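Local coordinates for putative hexose oxidase (Nonomuraea sp. ATCC 39727, PDB 5AWV), which probably oxidises a sugar of teicoplanin-type glycopeptide antibiotics, using a covalently attached FAD cofactor, at residues 65-70 / 224-229; 426-431 / 450-455; 475-478 / 482-485. One frame throughout, in Å; residues are numbered along the deposited sequence.

Contact 1: 65-70 / 224-229; sequences GSTQQV and VTKYWM. With FAD (flavin-adenine dinucleotide), chain M.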
# COMPACT_ATOMS: atom_id res chain seq x y z
N GLY A 65 -17.16 10.26 6.55
CA GLY A 65 -17.97 9.32 5.76
C GLY A 65 -18.40 9.80 4.41
O GLY A 65 -19.13 9.09 3.71
N SER A 66 -17.87 10.97 3.98
CA SER A 66 -18.14 11.47 2.64
C SER A 66 -17.12 12.47 2.16
O SER A 66 -16.44 13.01 2.95
CB SER A 66 -19.52 12.17 2.58
OG SER A 66 -19.47 13.46 3.22
N THR A 67 -17.13 12.74 0.86
CA THR A 67 -16.19 13.72 0.24
C THR A 67 -16.43 15.09 0.87
O THR A 67 -15.47 15.80 1.25
CB THR A 67 -16.36 13.74 -1.26
OG1 THR A 67 -16.02 12.46 -1.74
CG2 THR A 67 -15.50 14.79 -1.93
N GLN A 68 -17.71 15.46 1.07
CA GLN A 68 -18.00 16.77 1.70
C GLN A 68 -17.46 16.86 3.10
O GLN A 68 -16.95 17.87 3.54
CB GLN A 68 -19.52 17.10 1.71
CG GLN A 68 -19.86 18.47 2.35
CD GLN A 68 -19.21 19.63 1.56
OE1 GLN A 68 -18.50 20.50 2.13
NE2 GLN A 68 -19.36 19.58 0.24
N GLN A 69 -17.64 15.83 3.89
CA GLN A 69 -17.05 15.82 5.17
C GLN A 69 -15.54 15.92 5.16
O GLN A 69 -14.95 16.55 6.07
CB GLN A 69 -17.41 14.52 5.89
CG GLN A 69 -18.84 14.49 6.43
CD GLN A 69 -19.18 13.10 6.99
OE1 GLN A 69 -18.41 12.53 7.74
NE2 GLN A 69 -20.29 12.57 6.62
N VAL A 70 -14.88 15.27 4.19
CA VAL A 70 -13.41 15.46 4.07
C VAL A 70 -13.10 16.95 3.83
O VAL A 70 -12.20 17.53 4.47
CB VAL A 70 -12.79 14.60 2.91
CG1 VAL A 70 -11.31 14.88 2.72
CG2 VAL A 70 -13.01 13.12 3.19
N VAL A 224 -7.17 12.01 -1.27
CA VAL A 224 -7.90 11.24 -2.25
C VAL A 224 -9.11 10.70 -1.54
O VAL A 224 -8.97 10.02 -0.52
CB VAL A 224 -7.09 10.04 -2.76
CG1 VAL A 224 -7.93 9.19 -3.74
CG2 VAL A 224 -5.83 10.53 -3.40
N THR A 225 -10.30 10.93 -2.11
CA THR A 225 -11.54 10.40 -1.55
C THR A 225 -12.15 9.31 -2.39
O THR A 225 -12.98 8.56 -1.85
CB THR A 225 -12.59 11.58 -1.40
OG1 THR A 225 -12.77 12.21 -2.66
CG2 THR A 225 -12.04 12.57 -0.47
N LYS A 226 -11.78 9.19 -3.66
CA LYS A 226 -12.17 8.10 -4.54
C LYS A 226 -11.05 7.80 -5.58
O LYS A 226 -10.41 8.74 -6.12
CB LYS A 226 -13.45 8.38 -5.39
CG LYS A 226 -14.65 8.93 -4.57
CD LYS A 226 -15.89 9.07 -5.44
CE LYS A 226 -17.21 9.42 -4.73
NZ LYS A 226 -17.00 10.27 -3.54
N TYR A 227 -10.90 6.52 -5.91
CA TYR A 227 -10.10 6.06 -7.06
C TYR A 227 -11.03 5.34 -8.01
O TYR A 227 -11.89 4.60 -7.54
CB TYR A 227 -9.05 5.05 -6.63
CG TYR A 227 -7.92 5.53 -5.77
CD1 TYR A 227 -6.82 6.19 -6.33
CD2 TYR A 227 -7.88 5.28 -4.42
CE1 TYR A 227 -5.74 6.63 -5.54
CE2 TYR A 227 -6.77 5.67 -3.63
CZ TYR A 227 -5.71 6.35 -4.20
OH TYR A 227 -4.56 6.74 -3.44
N TRP A 228 -10.87 5.57 -9.32
CA TRP A 228 -11.55 4.78 -10.32
C TRP A 228 -10.55 4.02 -11.14
O TRP A 228 -9.59 4.61 -11.69
CB TRP A 228 -12.40 5.64 -11.28
CG TRP A 228 -13.65 6.19 -10.68
CD1 TRP A 228 -14.89 5.61 -10.67
CD2 TRP A 228 -13.82 7.46 -10.07
NE1 TRP A 228 -15.81 6.46 -10.08
CE2 TRP A 228 -15.18 7.59 -9.71
CE3 TRP A 228 -12.95 8.50 -9.77
CZ2 TRP A 228 -15.70 8.76 -9.07
CZ3 TRP A 228 -13.46 9.66 -9.19
CH2 TRP A 228 -14.83 9.78 -8.86
N MET A 229 -10.81 2.74 -11.26
CA MET A 229 -9.82 1.77 -11.85
C MET A 229 -10.44 1.08 -13.05
O MET A 229 -11.59 0.60 -12.97
CB MET A 229 -9.44 0.70 -10.81
CG MET A 229 -9.09 1.19 -9.43
SD MET A 229 -7.64 2.27 -9.42
CE MET A 229 -6.36 1.05 -9.72
PA FAD M . -1.29 5.02 5.62
O1A FAD M . -0.24 4.87 6.69
O2A FAD M . -2.70 5.16 5.96
O5B FAD M . -0.89 6.17 4.61
C5B FAD M . 0.44 6.28 3.99
C4B FAD M . 0.67 7.67 3.51
O4B FAD M . -0.27 8.09 2.51
C3B FAD M . 0.62 8.78 4.58
O3B FAD M . 1.46 9.92 4.29
C2B FAD M . -0.83 9.12 4.50
O2B FAD M . -1.06 10.37 5.07
C1B FAD M . -1.13 9.06 3.04
N9A FAD M . -2.52 8.78 2.79
C8A FAD M . -3.30 7.79 3.23
N7A FAD M . -4.54 7.84 2.70
C5A FAD M . -4.57 8.88 1.87
C6A FAD M . -5.60 9.54 1.05
N6A FAD M . -6.83 9.02 1.04
N1A FAD M . -5.22 10.63 0.32
C2A FAD M . -3.95 11.13 0.39
N3A FAD M . -2.96 10.61 1.16
C4A FAD M . -3.26 9.53 1.93
N1 FAD M . 3.46 -2.15 -1.00
C2 FAD M . 3.47 -2.78 -2.22
O2 FAD M . 3.45 -2.08 -3.26
N3 FAD M . 3.46 -4.11 -2.34
C4 FAD M . 3.32 -4.93 -1.28
O4 FAD M . 3.27 -6.17 -1.41
C4X FAD M . 3.26 -4.33 0.06
N5 FAD M . 3.12 -5.09 1.21
C5X FAD M . 2.97 -4.53 2.45
C6 FAD M . 2.75 -5.38 3.55
C7 FAD M . 2.71 -4.73 4.81
C7M FAD M . 2.52 -5.59 6.08
C8 FAD M . 2.79 -3.22 4.97
C8M FAD M . 2.46 -2.55 6.29
C9 FAD M . 2.93 -2.44 3.81
C9A FAD M . 3.05 -3.03 2.59
N10 FAD M . 3.23 -2.28 1.39
C10 FAD M . 3.31 -2.87 0.14
C1' FAD M . 3.37 -0.79 1.44
C2' FAD M . 2.10 -0.07 1.20
O2' FAD M . 1.90 -0.08 -0.20
C3' FAD M . 2.37 1.31 1.66
O3' FAD M . 2.73 1.20 3.04
C4' FAD M . 1.10 2.19 1.49
O4' FAD M . 1.54 3.55 1.47
C5' FAD M . 0.20 1.98 2.68
O5' FAD M . -1.04 2.68 2.50
P FAD M . -2.01 2.83 3.73
O1P FAD M . -3.24 3.49 3.31
O2P FAD M . -2.22 1.55 4.48
O3P FAD M . -1.07 3.68 4.70
O HOH W 1 -18.29 10.59 -0.54

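Contact 2: 426-431 / 450-455; sequences VNYITG and ADVYAE. With N1L (2-amino-2-deoxy-beta-D-glucopyranuronic acid), chain B; T55 (8-methylnonanoic acid), chain Z.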
# COMPACT_ATOMS: atom_id res chain seq x y z
N VAL A 426 14.42 -4.70 -4.11
CA VAL A 426 15.18 -5.30 -2.97
C VAL A 426 14.89 -4.58 -1.68
O VAL A 426 15.09 -3.35 -1.60
CB VAL A 426 16.71 -5.50 -3.30
CG1 VAL A 426 17.38 -4.26 -3.77
CG2 VAL A 426 17.50 -5.97 -2.04
N ASN A 427 14.54 -5.32 -0.64
CA ASN A 427 14.31 -4.78 0.65
C ASN A 427 15.32 -5.28 1.68
O ASN A 427 15.77 -6.44 1.65
CB ASN A 427 12.89 -5.09 1.15
CG ASN A 427 11.82 -4.24 0.44
OD1 ASN A 427 12.15 -3.35 -0.32
ND2 ASN A 427 10.58 -4.54 0.67
N TYR A 428 15.67 -4.37 2.55
CA TYR A 428 16.62 -4.55 3.67
C TYR A 428 15.88 -4.25 4.93
O TYR A 428 15.54 -3.10 5.23
CB TYR A 428 17.86 -3.65 3.42
CG TYR A 428 18.52 -3.78 2.05
CD1 TYR A 428 18.09 -3.01 0.99
CD2 TYR A 428 19.58 -4.67 1.79
CE1 TYR A 428 18.67 -3.05 -0.24
CE2 TYR A 428 20.16 -4.73 0.54
CZ TYR A 428 19.70 -3.92 -0.47
OH TYR A 428 20.26 -4.02 -1.71
N ILE A 429 15.61 -5.31 5.72
CA ILE A 429 14.61 -5.34 6.76
C ILE A 429 15.18 -5.70 8.11
O ILE A 429 16.01 -6.57 8.20
CB ILE A 429 13.53 -6.37 6.46
CG1 ILE A 429 12.89 -6.09 5.10
CG2 ILE A 429 12.37 -6.35 7.48
CD1 ILE A 429 12.21 -7.29 4.52
N THR A 430 14.79 -4.96 9.15
CA THR A 430 15.02 -5.47 10.52
C THR A 430 13.83 -5.12 11.36
O THR A 430 13.14 -4.13 11.13
CB THR A 430 16.37 -4.88 11.09
OG1 THR A 430 16.67 -5.47 12.38
CG2 THR A 430 16.29 -3.36 11.29
N GLY A 431 13.55 -5.96 12.36
CA GLY A 431 12.44 -5.79 13.29
C GLY A 431 12.91 -6.16 14.72
O GLY A 431 13.84 -6.97 14.89
N ALA A 450 24.35 0.62 3.66
CA ALA A 450 25.51 1.42 3.29
C ALA A 450 26.64 0.55 2.70
O ALA A 450 27.28 0.96 1.73
CB ALA A 450 26.03 2.20 4.50
N ASP A 451 26.79 -0.67 3.18
CA ASP A 451 27.89 -1.55 2.63
C ASP A 451 27.50 -1.98 1.22
O ASP A 451 28.31 -1.92 0.24
CB ASP A 451 28.11 -2.78 3.47
CG ASP A 451 28.80 -2.48 4.82
OD1 ASP A 451 29.23 -1.35 5.08
OD2 ASP A 451 28.86 -3.39 5.64
N VAL A 452 26.26 -2.39 1.08
CA VAL A 452 25.79 -2.77 -0.26
C VAL A 452 25.97 -1.65 -1.26
O VAL A 452 26.47 -1.88 -2.34
CB VAL A 452 24.32 -3.28 -0.20
CG1 VAL A 452 23.73 -3.45 -1.58
CG2 VAL A 452 24.26 -4.56 0.55
N TYR A 453 25.61 -0.42 -0.85
CA TYR A 453 25.62 0.73 -1.73
C TYR A 453 26.86 1.61 -1.53
O TYR A 453 26.87 2.78 -1.93
CB TYR A 453 24.29 1.53 -1.64
CG TYR A 453 23.09 0.67 -2.09
CD1 TYR A 453 22.97 0.23 -3.42
CD2 TYR A 453 22.15 0.25 -1.18
CE1 TYR A 453 21.90 -0.57 -3.82
CE2 TYR A 453 21.12 -0.60 -1.59
CZ TYR A 453 21.01 -0.96 -2.88
OH TYR A 453 19.95 -1.80 -3.22
N ALA A 454 27.98 0.99 -1.10
CA ALA A 454 29.18 1.76 -0.70
C ALA A 454 29.83 2.54 -1.83
O ALA A 454 30.33 3.66 -1.63
CB ALA A 454 30.20 0.90 0.06
N GLU A 455 29.73 2.03 -3.02
CA GLU A 455 30.34 2.69 -4.16
C GLU A 455 29.54 3.94 -4.63
O GLU A 455 30.08 4.77 -5.33
CB GLU A 455 30.54 1.70 -5.32
CG GLU A 455 31.59 0.61 -5.05
CD GLU A 455 32.12 -0.06 -6.36
OE1 GLU A 455 31.41 -0.09 -7.42
OE2 GLU A 455 33.25 -0.57 -6.36
C1 N1L B . 5.93 -7.01 4.72
C2 N1L B . 7.33 -6.47 5.32
C3 N1L B . 7.74 -5.10 4.73
C4 N1L B . 7.76 -5.24 3.23
C5 N1L B . 6.32 -5.51 2.72
C6 N1L B . 6.21 -5.53 1.18
N2 N1L B . 7.34 -6.36 6.77
O3 N1L B . 9.12 -4.71 5.18
O4 N1L B . 8.38 -4.02 2.57
O5 N1L B . 5.87 -6.84 3.21
O6B N1L B . 6.43 -6.81 0.58
O6A N1L B . 7.19 -4.76 0.60
CAD T55 Z . 11.96 -9.27 15.32
CAE T55 Z . 10.48 -9.39 15.56
CAG T55 Z . 9.75 -9.74 14.27
CAH T55 Z . 9.84 -8.57 13.28
CAI T55 Z . 9.31 -8.96 11.91
CAJ T55 Z . 9.38 -7.78 10.94
CAK T55 Z . 8.45 -8.05 9.79
CAL T55 Z . 8.28 -6.83 8.87
CAF T55 Z . 10.26 -10.47 16.60
C T55 Z . 7.42 -7.26 7.67
O T55 Z . 6.93 -8.41 7.56

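Contact 3: 475-478 / 482-485; sequences DSDL and GLNT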
# COMPACT_ATOMS: atom_id res chain seq x y z
N ASP A 475 11.70 5.79 3.22
CA ASP A 475 12.84 5.70 4.17
C ASP A 475 13.49 7.11 4.31
O ASP A 475 14.20 7.55 3.41
CB ASP A 475 13.84 4.77 3.58
CG ASP A 475 15.14 4.65 4.44
OD1 ASP A 475 15.18 5.13 5.61
OD2 ASP A 475 16.07 3.99 3.90
N SER A 476 13.20 7.79 5.44
CA SER A 476 13.76 9.09 5.81
C SER A 476 15.27 9.16 5.82
O SER A 476 15.79 10.24 5.65
CB SER A 476 13.28 9.48 7.21
OG SER A 476 11.93 9.81 6.94
N ASP A 477 15.96 7.99 5.89
CA ASP A 477 17.38 7.95 5.87
C ASP A 477 17.90 8.42 4.54
O ASP A 477 19.08 8.90 4.46
CB ASP A 477 17.97 6.55 6.13
CG ASP A 477 17.62 5.96 7.47
OD1 ASP A 477 17.03 6.58 8.38
OD2 ASP A 477 17.96 4.80 7.63
N LEU A 478 17.08 8.34 3.50
CA LEU A 478 17.53 8.76 2.19
C LEU A 478 17.63 10.29 2.07
O LEU A 478 18.31 10.80 1.20
CB LEU A 478 16.63 8.26 1.07
CG LEU A 478 16.64 6.74 0.86
CD1 LEU A 478 15.88 6.36 -0.43
CD2 LEU A 478 18.08 6.26 0.84
N GLY A 482 23.89 12.56 6.59
CA GLY A 482 24.79 11.63 7.29
C GLY A 482 24.78 10.19 6.78
O GLY A 482 25.74 9.49 6.96
N LEU A 483 23.68 9.74 6.18
CA LEU A 483 23.51 8.36 5.73
C LEU A 483 23.58 8.29 4.23
O LEU A 483 24.08 7.29 3.67
CB LEU A 483 22.18 7.81 6.27
CG LEU A 483 22.15 7.73 7.81
CD1 LEU A 483 20.80 7.27 8.30
CD2 LEU A 483 23.26 6.74 8.29
N ASN A 484 23.00 9.31 3.58
CA ASN A 484 23.13 9.49 2.16
C ASN A 484 24.27 10.42 1.88
O ASN A 484 24.08 11.65 1.96
CB ASN A 484 21.77 9.99 1.56
CG ASN A 484 21.83 10.24 0.07
OD1 ASN A 484 22.87 10.15 -0.57
ND2 ASN A 484 20.74 10.58 -0.48
N THR A 485 25.39 9.88 1.39
CA THR A 485 26.52 10.69 1.04
C THR A 485 26.76 10.74 -0.44
O THR A 485 27.82 11.16 -0.86
CB THR A 485 27.83 10.23 1.74
OG1 THR A 485 28.18 8.89 1.34
CG2 THR A 485 27.68 10.25 3.26

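Contact 1: 65-70 / 224-229
T67, T225 and K226 send their polar ends to one oxygen, OE1 of E183 on the neighbouring strand 179-187: two threonine hydroxyls bond to it and the lysine forms a salt bridge. That shared acceptor draws the three polar ends close together. T67 OG1 lies 3.0 Å from K226 NZ and 3.4 Å from T225 OG1; with two hydroxyls and an ammonium group on it, the E183 carboxylate is probably kept charged. The T225 hydroxyl stands between its own backbone N and carbonyl carbon (chi1 56°), which turns CG2 the other way, to pack 3.8 Å from CG2 of V70. The long K226 chain stays extended until a bend at chi4 of 32° brings NZ round to the helix start. A water joins in, accepting from T67 N at 2.8 Å and more weakly from K226 NZ at 3.3 Å. S66 is the N-cap of helix 67-80: its OG accepts from Q69 N at 3.1 Å, while the T67 amide is left to the water. T225 and K226 both face E183 across the sheet, a classic beta bulge that lets two consecutive side chains reach the same carboxylate. Next to the bulge, V224 hydrogen-bonds the adenine of FAD through its backbone, its N donating to N1A at 2.9 Å and its O accepting from N6A at 2.8 Å. The whole is a helix N-terminus docked on a bulged inner strand beside the adenine, within the PCMH-type FAD-binding fold.

Contact 2: 426-431 / 450-455
Y428 (chi1 -51°) and Y453 (chi1 -62°) both carry CG anti to the carbonyl carbon, and from the strand and the helix end these matching torsions bring the two rings together with their hydroxyls in contact. Y428 OH and Y453 OH are 2.7 Å apart, a short hydrogen bond in which either could be the donor. The Y453 oxygen sits at the edge of the Y428 ring, near its plane. The ring planes stand at 81° with centroids 5.7 Å apart, an oblique meeting in which Y428 CE1 comes to 3.7 Å from Y453 CE2. V452 fills in beside the pair: CG1 lies over the centre of its neighbour's ring, Y453, and also 3.5 Å from Y428 OH, while CG2 leans toward CE2 of Y428. V426 adds its CG1 at 3.6 Å from Y453 OH, so apolar methyls flank a buried polar link. V426 and Y428 share one face of the strand; alternating with them, N427 belongs to the pocket of the bound glucuronic-acid sugar, and G431 to that of its fatty acyl chain. The strand thus has packing on one side and ligand on the other. Y449, a turn earlier in helix 438-452, meets both tyrosine rings, and that helix runs back along strand 424-432, itself held between strands 363-371 and 395-402 of the large antiparallel sheet.

Contact 3: 475-478 / 482-485
A hydrogen bond and a methyl-to-carboxylate van der Waals contact join D477 and L478 to L483 and N484. The hydrogen bond runs from the N484 amide to the backbone of L478: ND2 donates to L478 O at 3.0 Å, almost straight at 177°, with the acceptor lying in the plane of the N484 amide and the donor tilted 17° from the carbonyl plane. N484 places CG anti to its backbone N (chi1 178°), which carries the amide across to the L478 carbonyl in the 3-10 segment. The same ND2 also donates to V488 O, and OD1 accepts from S486 OG, so this buried amide is gripped on both its oxygen and its nitrogen and its rotation is settled.

The van der Waals part falls to L483. Its CD1 methyl rests on the D477 side chain, 3.6 Å from CB and 3.5 Å from CG, and is equally far, 3.8 Å, from OD1 and from OD2, so that it comes against the carboxylate carbon and favours neither oxygen. Local turns shape the first segment: D475 OD1 accepts from D477 N at 3.0 Å, an Asx turn, and the L478 N to D475 O bond, 3.0 Å, closes the 3-10 turn over it.

The charges look elsewhere. D477 pairs through OD2 with K367 and through OD1 with R446; D475 pairs with K365 and K367. With those basic partners close by, both aspartates are probably ionised. The chemistry implies a division of labour: the carboxylates bind this loop of the berberine-like region to the sheet and to helix 438-452, whereas N484 ties the chain's return to the preceding turn and L483 lays a methyl against the D477 side chain.

Along the chain the three contacts come in series, contact 1 first and contact 3 last. Contact 1 is set apart, about 37 Å from contact 2 and 34 Å from contact 3 between centres; it joins the start of helix 67-80 to the five-stranded antiparallel sheet. Contacts 2 and 3 are neighbours, about 12 Å apart between centres. They share helix 438-452, whose Y449 touches both, and strand 363-371: K365 and K367 bond by their backbones to contact 2 and by their side chains to contact 3. Contact 1 thus lies by the adenine, while contact 2's strand lines the pocket of the bound sugar and acyl chain and contact 3 ties the neighbouring loop to that strand's sheet and helix.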